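Local coordinates for putative oxidoreductase (Salmonella enterica subsp. enterica serovar Typhimurium, PDB 3NX4), which binds NADP between its Rossmann and catalytic domains and probably reduces acryloyl-CoA with NADPH, as a medium-chain dehydrogenase/reductase, at residues E82-G87 with W108-P113. Sequence-based numbering, arbitrary orientation.
Sequences EVLLTG and WLVALP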
ATOM      1  N   GLU A  82     -12.956   2.640  35.462  1.00 39.32           N
ATOM      2  CA  GLU A  82     -11.762   3.172  34.801  1.00 37.27           C
ATOM      3  C   GLU A  82     -11.865   3.045  33.278  1.00 35.56           C
ATOM      4  O   GLU A  82     -12.148   1.961  32.759  1.00 37.07           O
ATOM      5  CB  GLU A  82     -10.498   2.446  35.287  1.00 41.76           C
ATOM      6  CG  GLU A  82     -10.196   2.601  36.783  1.00 46.43           C
ATOM      7  CD  GLU A  82      -9.770   4.010  37.161  1.00 63.28           C
ATOM      8  OE1 GLU A  82      -8.858   4.567  36.505  1.00 58.03           O
ATOM      9  OE2 GLU A  82     -10.347   4.564  38.121  1.00 78.19           O
ATOM     10  N   VAL A  83     -11.623   4.146  32.566  1.00 33.01           N
ATOM     11  CA  VAL A  83     -11.725   4.160  31.102  1.00 32.01           C
ATOM     12  C   VAL A  83     -10.605   4.959  30.443  1.00 39.47           C
ATOM     13  O   VAL A  83      -9.913   5.747  31.091  1.00 35.46           O
ATOM     14  CB  VAL A  83     -13.060   4.782  30.635  1.00 33.62           C
ATOM     15  CG1 VAL A  83     -14.243   3.954  31.132  1.00 33.08           C
ATOM     16  CG2 VAL A  83     -13.159   6.231  31.119  1.00 34.78           C
ATOM     17  N   LEU A  84     -10.426   4.751  29.142  1.00 37.45           N
ATOM     18  CA  LEU A  84      -9.491   5.567  28.385  1.00 33.28           C
ATOM     19  C   LEU A  84     -10.144   5.986  27.081  1.00 31.42           C
ATOM     20  O   LEU A  84     -11.138   5.406  26.663  1.00 33.00           O
ATOM     21  CB  LEU A  84      -8.176   4.812  28.129  1.00 34.11           C
ATOM     22  CG  LEU A  84      -8.183   3.579  27.215  1.00 29.61           C
ATOM     23  CD1 LEU A  84      -8.286   3.980  25.742  1.00 32.93           C
ATOM     24  CD2 LEU A  84      -6.897   2.779  27.441  1.00 27.62           C
ATOM     25  N   LEU A  85      -9.593   7.007  26.445  1.00 32.12           N
ATOM     26  CA  LEU A  85     -10.076   7.412  25.137  1.00 34.57           C
ATOM     27  C   LEU A  85      -8.915   7.933  24.305  1.00 33.41           C
ATOM     28  O   LEU A  85      -8.078   8.690  24.794  1.00 27.78           O
ATOM     29  CB  LEU A  85     -11.167   8.484  25.257  1.00 30.69           C
ATOM     30  CG  LEU A  85     -11.736   9.099  23.970  1.00 32.85           C
ATOM     31  CD1 LEU A  85     -13.192   9.576  24.178  1.00 31.75           C
ATOM     32  CD2 LEU A  85     -10.863  10.240  23.460  1.00 29.79           C
ATOM     33  N   THR A  86      -8.871   7.509  23.050  1.00 31.58           N
ATOM     34  CA  THR A  86      -8.013   8.138  22.057  1.00 33.06           C
ATOM     35  C   THR A  86      -8.836   8.349  20.787  1.00 27.06           C
ATOM     36  O   THR A  86      -9.647   7.490  20.408  1.00 32.22           O
ATOM     37  CB  THR A  86      -6.747   7.284  21.727  1.00 29.03           C
ATOM     38  OG1 THR A  86      -7.131   6.064  21.078  1.00 33.78           O
ATOM     39  CG2 THR A  86      -5.966   6.950  22.996  1.00 28.57           C
ATOM     40  N   GLY A  87      -8.654   9.497  20.143  1.00 31.91           N
ATOM     41  CA  GLY A  87      -9.174   9.685  18.793  1.00 29.11           C
ATOM     42  C   GLY A  87     -10.634  10.074  18.703  1.00 35.68           C
ATOM     43  O   GLY A  87     -11.136  10.834  19.534  1.00 38.94           O
ATOM     44  N   TRP A 108     -16.999   6.122  22.097  1.00 34.61           N
ATOM     45  CA  TRP A 108     -15.614   6.566  21.918  1.00 34.12           C
ATOM     46  C   TRP A 108     -14.687   6.081  23.028  1.00 36.17           C
ATOM     47  O   TRP A 108     -13.472   6.260  22.960  1.00 35.28           O
ATOM     48  CB  TRP A 108     -15.554   8.090  21.875  1.00 33.84           C
ATOM     49  CG  TRP A 108     -16.350   8.703  20.776  1.00 36.45           C
ATOM     50  CD1 TRP A 108     -16.856   8.077  19.666  1.00 38.99           C
ATOM     51  CD2 TRP A 108     -16.756  10.070  20.687  1.00 42.53           C
ATOM     52  NE1 TRP A 108     -17.542   8.981  18.887  1.00 34.90           N
ATOM     53  CE2 TRP A 108     -17.494  10.210  19.492  1.00 40.48           C
ATOM     54  CE3 TRP A 108     -16.569  11.193  21.505  1.00 45.64           C
ATOM     55  CZ2 TRP A 108     -18.039  11.426  19.094  1.00 43.51           C
ATOM     56  CZ3 TRP A 108     -17.108  12.399  21.108  1.00 48.09           C
ATOM     57  CH2 TRP A 108     -17.841  12.505  19.914  1.00 45.74           C
ATOM     58  N   LEU A 109     -15.268   5.475  24.052  1.00 35.10           N
ATOM     59  CA  LEU A 109     -14.510   5.069  25.223  1.00 34.62           C
ATOM     60  C   LEU A 109     -14.031   3.637  25.092  1.00 36.36           C
ATOM     61  O   LEU A 109     -14.613   2.839  24.357  1.00 38.51           O
ATOM     62  CB  LEU A 109     -15.380   5.209  26.476  1.00 34.98           C
ATOM     63  CG  LEU A 109     -15.650   6.639  26.954  1.00 36.69           C
ATOM     64  CD1 LEU A 109     -16.740   6.665  28.013  1.00 37.94           C
ATOM     65  CD2 LEU A 109     -14.363   7.274  27.501  1.00 31.39           C
ATOM     66  N   VAL A 110     -12.957   3.329  25.804  1.00 32.71           N
ATOM     67  CA  VAL A 110     -12.476   1.969  25.934  1.00 33.45           C
ATOM     68  C   VAL A 110     -12.350   1.660  27.422  1.00 36.11           C
ATOM     69  O   VAL A 110     -11.720   2.422  28.155  1.00 34.63           O
ATOM     70  CB  VAL A 110     -11.096   1.828  25.268  1.00 35.63           C
ATOM     71  CG1 VAL A 110     -10.521   0.452  25.507  1.00 35.40           C
ATOM     72  CG2 VAL A 110     -11.204   2.124  23.781  1.00 37.03           C
ATOM     73  N   ALA A 111     -12.949   0.565  27.882  1.00 31.70           N
ATOM     74  CA  ALA A 111     -12.763   0.164  29.282  1.00 33.26           C
ATOM     75  C   ALA A 111     -11.269  -0.056  29.532  1.00 36.56           C
ATOM     76  O   ALA A 111     -10.584  -0.665  28.711  1.00 37.31           O
ATOM     77  CB  ALA A 111     -13.551  -1.093  29.595  1.00 36.57           C
ATOM     78  N   LEU A 112     -10.749   0.460  30.642  1.00 38.02           N
ATOM     79  CA  LEU A 112      -9.311   0.358  30.903  1.00 32.92           C
ATOM     80  C   LEU A 112      -8.889  -1.107  30.923  1.00 37.34           C
ATOM     81  O   LEU A 112      -9.372  -1.879  31.757  1.00 38.83           O
ATOM     82  CB  LEU A 112      -8.955   1.021  32.235  1.00 34.34           C
ATOM     83  CG  LEU A 112      -7.453   1.008  32.547  1.00 33.31           C
ATOM     84  CD1 LEU A 112      -6.704   1.894  31.572  1.00 33.51           C
ATOM     85  CD2 LEU A 112      -7.195   1.460  33.987  1.00 32.41           C
ATOM     86  N   PRO A 113      -7.998  -1.503  29.999  1.00 38.13           N
ATOM     87  CA  PRO A 113      -7.698  -2.935  29.872  1.00 44.96           C
ATOM     88  C   PRO A 113      -7.123  -3.490  31.165  1.00 43.34           C
ATOM     89  O   PRO A 113      -6.389  -2.791  31.848  1.00 49.67           O
ATOM     90  CB  PRO A 113      -6.644  -2.978  28.752  1.00 38.50           C
ATOM     91  CG  PRO A 113      -6.853  -1.723  27.980  1.00 33.21           C
ATOM     92  CD  PRO A 113      -7.302  -0.695  28.980  1.00 34.68           C
TER
HETATM   93  O   HOH W   1     -10.924   5.424  22.245  1.00 33.78           O
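L84 lays its CD1 methyl beside V110, 3.6 Å from CB, the two side chains running alongside each other and pointing the same way from one face of an antiparallel strand pair in the mixed sheet of the GroES-like domain. Its CG sits between the backbone N and the carbonyl carbon (chi1 67°), and the L84 side chain crosses the P113 ring at about a right angle, its CD2 3.8 Å from P113 CD. A121 and W279, from helices 118-140 and 272-285, cover this face.

The short strand 110-111 borders strand 82-86, whose other edge pairs with strand 64-72. L84 and V110 form the hydrogen-bonded pair: L84 N gives to V110 O at 2.8 Å and V110 N to L84 O at 2.9 Å, both donors meeting the carbonyl almost end-on. Beyond the non-hydrogen-bonded pair V83-A111, L112 N reaches E82 O at 2.9 Å; the N-H still aims nearly straight at the oxygen, but the donor stands 38° out of the carbonyl plane as the chain turns away towards P113.

V83 and L85 leave from the reverse face. The V83 side chain slants across that of L109, CG2 to CD2 4.0 Å, while L85, its CG anti to the backbone N (chi1 176°), runs next to W108 and brings CD1 to 3.6 Å from CB. The indole itself leads off to stack on W88. Where direct backbone bonding across the pair stops, a water takes over: it accepts from T86 N and donates to W108 O, 2.8 Å away.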